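Local coordinates for beta-xylosidase (Uncultured organism, PDB 4MLG), which probably hydrolyses xylo-oligosaccharides, releasing xylose, as a beta-propeller beta-xylosidase of glycosyl hydrolase family 43, at residues F46-D58 against G62-E74. Residues are numbered along the deposited sequence; the frame is centred on the assembly and turned at random.
Sequences FNMKDYHVFSMDD and GEVTDHGVVLRTE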
loop_
_atom_site.group_PDB
_atom_site.type_symbol
_atom_site.label_atom_id
_atom_site.label_comp_id
_atom_site.label_asym_id
_atom_site.label_seq_id
_atom_site.Cartn_x
_atom_site.Cartn_y
_atom_site.Cartn_z
ATOM N N PHE A 46 -5.804 -18.590 8.173
ATOM C CA PHE A 46 -6.685 -18.337 7.043
ATOM C C PHE A 46 -5.840 -18.102 5.799
ATOM O O PHE A 46 -5.726 -16.978 5.313
ATOM C CB PHE A 46 -7.582 -17.128 7.311
ATOM C CG PHE A 46 -8.611 -17.360 8.380
ATOM C CD1 PHE A 46 -9.683 -18.206 8.154
ATOM C CD2 PHE A 46 -8.511 -16.726 9.607
ATOM C CE1 PHE A 46 -10.633 -18.420 9.135
ATOM C CE2 PHE A 46 -9.460 -16.935 10.592
ATOM C CZ PHE A 46 -10.521 -17.784 10.355
ATOM N N ASN A 47 -5.242 -19.175 5.293
ATOM C CA ASN A 47 -4.303 -19.079 4.186
ATOM C C ASN A 47 -4.892 -19.606 2.883
ATOM O O ASN A 47 -4.289 -20.448 2.220
ATOM C CB ASN A 47 -3.018 -19.842 4.522
ATOM C CG ASN A 47 -1.849 -19.436 3.647
ATOM O OD1 ASN A 47 -1.763 -18.293 3.196
ATOM N ND2 ASN A 47 -0.942 -20.373 3.400
ATOM N N MET A 48 -6.074 -19.115 2.524
ATOM C CA MET A 48 -6.701 -19.509 1.266
ATOM C C MET A 48 -5.877 -18.995 0.091
ATOM O O MET A 48 -5.175 -17.991 0.210
ATOM C CB MET A 48 -8.137 -18.988 1.187
ATOM C CG MET A 48 -9.025 -19.462 2.325
ATOM S SD MET A 48 -8.778 -18.529 3.844
ATOM C CE MET A 48 -9.938 -17.190 3.597
ATOM N N LYS A 49 -5.956 -19.683 -1.043
ATOM C CA LYS A 49 -5.104 -19.341 -2.177
ATOM C C LYS A 49 -5.794 -19.416 -3.539
ATOM O O LYS A 49 -5.160 -19.180 -4.566
ATOM C CB LYS A 49 -3.848 -20.218 -2.178
ATOM C CG LYS A 49 -4.132 -21.709 -2.109
ATOM C CD LYS A 49 -2.844 -22.512 -2.051
ATOM C CE LYS A 49 -3.126 -24.000 -1.915
ATOM N NZ LYS A 49 -1.873 -24.805 -1.893
ATOM N N ASP A 50 -7.086 -19.734 -3.552
ATOM C CA ASP A 50 -7.813 -19.826 -4.816
ATOM C C ASP A 50 -9.326 -19.628 -4.680
ATOM O O ASP A 50 -9.856 -19.528 -3.572
ATOM C CB ASP A 50 -7.514 -21.155 -5.515
ATOM C CG ASP A 50 -7.978 -22.353 -4.713
ATOM O OD1 ASP A 50 -8.139 -22.217 -3.482
ATOM O OD2 ASP A 50 -8.181 -23.428 -5.313
ATOM N N TYR A 51 -10.006 -19.570 -5.823
ATOM C CA TYR A 51 -11.455 -19.400 -5.864
ATOM C C TYR A 51 -12.118 -20.463 -6.735
ATOM O O TYR A 51 -11.680 -20.717 -7.857
ATOM C CB TYR A 51 -11.823 -18.020 -6.416
ATOM C CG TYR A 51 -11.568 -16.869 -5.473
ATOM C CD1 TYR A 51 -11.754 -17.010 -4.105
ATOM C CD2 TYR A 51 -11.141 -15.638 -5.953
ATOM C CE1 TYR A 51 -11.522 -15.956 -3.240
ATOM C CE2 TYR A 51 -10.906 -14.580 -5.099
ATOM C CZ TYR A 51 -11.096 -14.744 -3.744
ATOM O OH TYR A 51 -10.860 -13.688 -2.895
ATOM N N HIS A 52 -13.175 -21.073 -6.211
ATOM C CA HIS A 52 -14.032 -21.942 -7.008
ATOM C C HIS A 52 -15.346 -21.214 -7.285
ATOM O O HIS A 52 -15.648 -20.203 -6.649
ATOM C CB HIS A 52 -14.307 -23.258 -6.277
ATOM C CG HIS A 52 -13.149 -24.207 -6.278
ATOM N ND1 HIS A 52 -13.164 -25.399 -6.971
ATOM C CD2 HIS A 52 -11.944 -24.147 -5.662
ATOM C CE1 HIS A 52 -12.017 -26.029 -6.786
ATOM N NE2 HIS A 52 -11.260 -25.290 -5.996
ATOM N N VAL A 53 -16.121 -21.722 -8.238
ATOM C CA VAL A 53 -17.428 -21.148 -8.544
ATOM C C VAL A 53 -18.496 -22.232 -8.635
ATOM O O VAL A 53 -18.394 -23.151 -9.448
ATOM C CB VAL A 53 -17.410 -20.335 -9.857
ATOM C CG1 VAL A 53 -18.823 -19.952 -10.269
ATOM C CG2 VAL A 53 -16.547 -19.095 -9.705
ATOM N N PHE A 54 -19.521 -22.122 -7.795
ATOM C CA PHE A 54 -20.606 -23.096 -7.785
ATOM C C PHE A 54 -21.900 -22.490 -8.318
ATOM O O PHE A 54 -22.159 -21.299 -8.137
ATOM C CB PHE A 54 -20.822 -23.645 -6.373
ATOM C CG PHE A 54 -19.604 -24.299 -5.784
ATOM C CD1 PHE A 54 -19.296 -25.617 -6.079
ATOM C CD2 PHE A 54 -18.768 -23.596 -4.931
ATOM C CE1 PHE A 54 -18.177 -26.221 -5.538
ATOM C CE2 PHE A 54 -17.648 -24.194 -4.389
ATOM C CZ PHE A 54 -17.352 -25.508 -4.691
ATOM N N SER A 55 -22.709 -23.312 -8.979
ATOM C CA SER A 55 -23.982 -22.854 -9.527
ATOM C C SER A 55 -25.093 -23.872 -9.288
ATOM O O SER A 55 -24.850 -25.078 -9.276
ATOM C CB SER A 55 -23.851 -22.559 -11.022
ATOM O OG SER A 55 -23.457 -23.716 -11.738
ATOM N N MET A 56 -26.312 -23.376 -9.095
ATOM C CA MET A 56 -27.461 -24.240 -8.856
ATOM C C MET A 56 -28.641 -23.835 -9.731
ATOM O O MET A 56 -28.705 -22.707 -10.220
ATOM C CB MET A 56 -27.878 -24.185 -7.384
ATOM C CG MET A 56 -26.740 -24.367 -6.397
ATOM S SD MET A 56 -27.294 -24.306 -4.685
ATOM C CE MET A 56 -28.307 -25.781 -4.611
ATOM N N ASP A 57 -29.573 -24.762 -9.923
ATOM C CA ASP A 57 -30.822 -24.468 -10.615
ATOM C C ASP A 57 -31.970 -24.470 -9.614
ATOM O O ASP A 57 -32.976 -23.786 -9.802
ATOM C CB ASP A 57 -31.080 -25.487 -11.727
ATOM C CG ASP A 57 -30.274 -25.199 -12.979
ATOM O OD1 ASP A 57 -30.119 -24.009 -13.323
ATOM O OD2 ASP A 57 -29.799 -26.161 -13.618
ATOM N N ASP A 58 -31.806 -25.247 -8.548
ATOM C CA ASP A 58 -32.789 -25.315 -7.474
ATOM C C ASP A 58 -32.074 -25.386 -6.128
ATOM O O ASP A 58 -31.326 -26.325 -5.863
ATOM C CB ASP A 58 -33.699 -26.529 -7.656
ATOM C CG ASP A 58 -34.775 -26.614 -6.595
ATOM O OD1 ASP A 58 -35.246 -25.551 -6.138
ATOM O OD2 ASP A 58 -35.149 -27.744 -6.216
ATOM N N GLY A 62 -31.957 -29.037 -5.601
ATOM C CA GLY A 62 -31.142 -29.026 -6.803
ATOM C C GLY A 62 -29.735 -29.589 -6.729
ATOM O O GLY A 62 -29.095 -29.551 -5.702
ATOM N N GLU A 63 -29.241 -30.111 -7.841
ATOM C CA GLU A 63 -27.846 -30.516 -7.926
ATOM C C GLU A 63 -26.914 -29.307 -7.913
ATOM O O GLU A 63 -27.251 -28.256 -8.430
ATOM C CB GLU A 63 -27.593 -31.350 -9.180
ATOM C CG GLU A 63 -26.135 -31.718 -9.354
ATOM C CD GLU A 63 -25.861 -32.512 -10.604
ATOM O OE1 GLU A 63 -24.874 -32.191 -11.294
ATOM O OE2 GLU A 63 -26.616 -33.459 -10.889
ATOM N N VAL A 64 -25.736 -29.461 -7.324
ATOM C CA VAL A 64 -24.767 -28.375 -7.285
ATOM C C VAL A 64 -23.585 -28.665 -8.190
ATOM O O VAL A 64 -23.011 -29.732 -8.146
ATOM C CB VAL A 64 -24.258 -28.123 -5.866
ATOM C CG1 VAL A 64 -23.443 -26.844 -5.825
ATOM C CG2 VAL A 64 -25.425 -28.041 -4.906
ATOM N N THR A 65 -23.241 -27.695 -9.019
ATOM C CA THR A 65 -22.200 -27.851 -10.031
ATOM C C THR A 65 -20.931 -27.075 -9.681
ATOM O O THR A 65 -20.974 -25.862 -9.470
ATOM C CB THR A 65 -22.697 -27.403 -11.421
ATOM O OG1 THR A 65 -23.741 -28.278 -11.863
ATOM C CG2 THR A 65 -21.560 -27.427 -12.433
ATOM N N ASP A 66 -19.806 -27.783 -9.619
ATOM C CA ASP A 66 -18.510 -27.155 -9.390
ATOM C C ASP A 66 -17.885 -26.788 -10.731
ATOM O O ASP A 66 -17.617 -27.660 -11.558
ATOM C CB ASP A 66 -17.585 -28.101 -8.617
ATOM C CG ASP A 66 -16.346 -27.401 -8.068
ATOM O OD1 ASP A 66 -15.948 -26.350 -8.614
ATOM O OD2 ASP A 66 -15.768 -27.907 -7.084
ATOM N N HIS A 67 -17.653 -25.497 -10.943
ATOM C CA HIS A 67 -17.050 -25.033 -12.187
ATOM C C HIS A 67 -15.526 -25.059 -12.114
ATOM O O HIS A 67 -14.844 -24.733 -13.085
ATOM C CB HIS A 67 -17.546 -23.627 -12.538
ATOM C CG HIS A 67 -19.010 -23.564 -12.842
ATOM N ND1 HIS A 67 -19.524 -23.849 -14.089
ATOM C CD2 HIS A 67 -20.070 -23.246 -12.062
ATOM C CE1 HIS A 67 -20.837 -23.711 -14.064
ATOM N NE2 HIS A 67 -21.194 -23.345 -12.845
ATOM N N GLY A 68 -15.000 -25.448 -10.957
ATOM C CA GLY A 68 -13.564 -25.555 -10.767
ATOM C C GLY A 68 -12.914 -24.244 -10.367
ATOM O O GLY A 68 -13.598 -23.262 -10.080
ATOM N N VAL A 69 -11.585 -24.234 -10.348
ATOM C CA VAL A 69 -10.824 -23.039 -9.998
ATOM C C VAL A 69 -10.916 -21.984 -11.099
ATOM O O VAL A 69 -10.727 -22.284 -12.277
ATOM C CB VAL A 69 -9.343 -23.381 -9.734
ATOM C CG1 VAL A 69 -8.542 -22.118 -9.444
ATOM C CG2 VAL A 69 -9.226 -24.370 -8.586
ATOM N N VAL A 70 -11.210 -20.748 -10.706
ATOM C CA VAL A 70 -11.327 -19.646 -11.654
ATOM C C VAL A 70 -10.269 -18.579 -11.396
ATOM O O VAL A 70 -10.089 -17.665 -12.202
ATOM C CB VAL A 70 -12.712 -18.987 -11.581
ATOM C CG1 VAL A 70 -13.785 -19.952 -12.060
ATOM C CG2 VAL A 70 -12.995 -18.518 -10.162
ATOM N N LEU A 71 -9.578 -18.700 -10.266
ATOM C CA LEU A 71 -8.545 -17.745 -9.886
ATOM C C LEU A 71 -7.670 -18.317 -8.777
ATOM O O LEU A 71 -8.174 -18.933 -7.840
ATOM C CB LEU A 71 -9.179 -16.432 -9.416
ATOM C CG LEU A 71 -8.240 -15.251 -9.160
ATOM C CD1 LEU A 71 -7.644 -14.749 -10.464
ATOM C CD2 LEU A 71 -8.964 -14.126 -8.432
ATOM N N ARG A 72 -6.360 -18.116 -8.892
ATOM C CA ARG A 72 -5.428 -18.504 -7.837
ATOM C C ARG A 72 -4.351 -17.437 -7.664
ATOM O O ARG A 72 -4.105 -16.640 -8.569
ATOM C CB ARG A 72 -4.798 -19.869 -8.128
ATOM C CG ARG A 72 -3.864 -19.892 -9.326
ATOM C CD ARG A 72 -3.321 -21.292 -9.584
ATOM N NE ARG A 72 -4.379 -22.238 -9.929
ATOM C CZ ARG A 72 -4.772 -22.504 -11.172
ATOM N NH1 ARG A 72 -4.194 -21.894 -12.197
ATOM N NH2 ARG A 72 -5.744 -23.379 -11.391
ATOM N N THR A 73 -3.714 -17.428 -6.497
ATOM C CA THR A 73 -2.716 -16.414 -6.164
ATOM C C THR A 73 -1.548 -16.354 -7.152
ATOM O O THR A 73 -0.970 -15.292 -7.365
ATOM C CB THR A 73 -2.163 -16.607 -4.739
ATOM O OG1 THR A 73 -1.578 -17.911 -4.621
ATOM C CG2 THR A 73 -3.275 -16.463 -3.713
ATOM N N GLU A 74 -1.207 -17.490 -7.752
ATOM C CA GLU A 74 -0.113 -17.534 -8.720
ATOM C C GLU A 74 -0.425 -16.704 -9.961
ATOM O O GLU A 74 0.468 -16.098 -10.554
ATOM C CB GLU A 74 0.200 -18.974 -9.136
ATOM C CG GLU A 74 0.750 -19.858 -8.030
ATOM C CD GLU A 74 -0.333 -20.638 -7.314
ATOM O OE1 GLU A 74 -0.123 -21.842 -7.058
ATOM O OE2 GLU A 74 -1.391 -20.051 -7.004
#
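Ser55 OG and His67 NE2 are hydrogen-bonded at the edge of the imidazole, and the reciprocal bonds between the backbones of Ser55 and Thr65 (Thr65 N to Ser55 O 3.1 Å) fix an antiparallel hydrogen-bonded pair beside them. Further along, His67 N reaches Val53 O at 2.9 Å and Val70 N reaches Tyr51 O at 2.9 Å. Around the 66-68 turn, Asp66 OD1 accepts Gly68 N at 2.7 Å, closing an Asx turn, and also a weak but straight bond from His52 ND1 (3.4 Å, 171°) in the plane of the imidazole. With CG beside its backbone N (chi1 -75°), His52 turns one ring face to Val69 N, while NE2 touches Val69 CG2. Replacing His52 by an alanine is likely to leave Asp66 OD1 with one donor fewer and Val69 CG2 without its ring neighbour. The carboxylate of Asp66 meets Phe54 CE1 obliquely, planes 51° apart. Apolar packing follows: Val53 CG2 against Val70 CG2 (3.6 Å), and Leu71 CD2 at the edge of the Tyr51 ring, whose OH bonds to Trp84 O. Strand 24-32 flanks 50-56, making 64-72 the outer strand of this antiparallel propeller sheet; backbone bonds hold it in the hairpin, and Ser55-His67 and the weaker His52-Asp66 link tie side chains across.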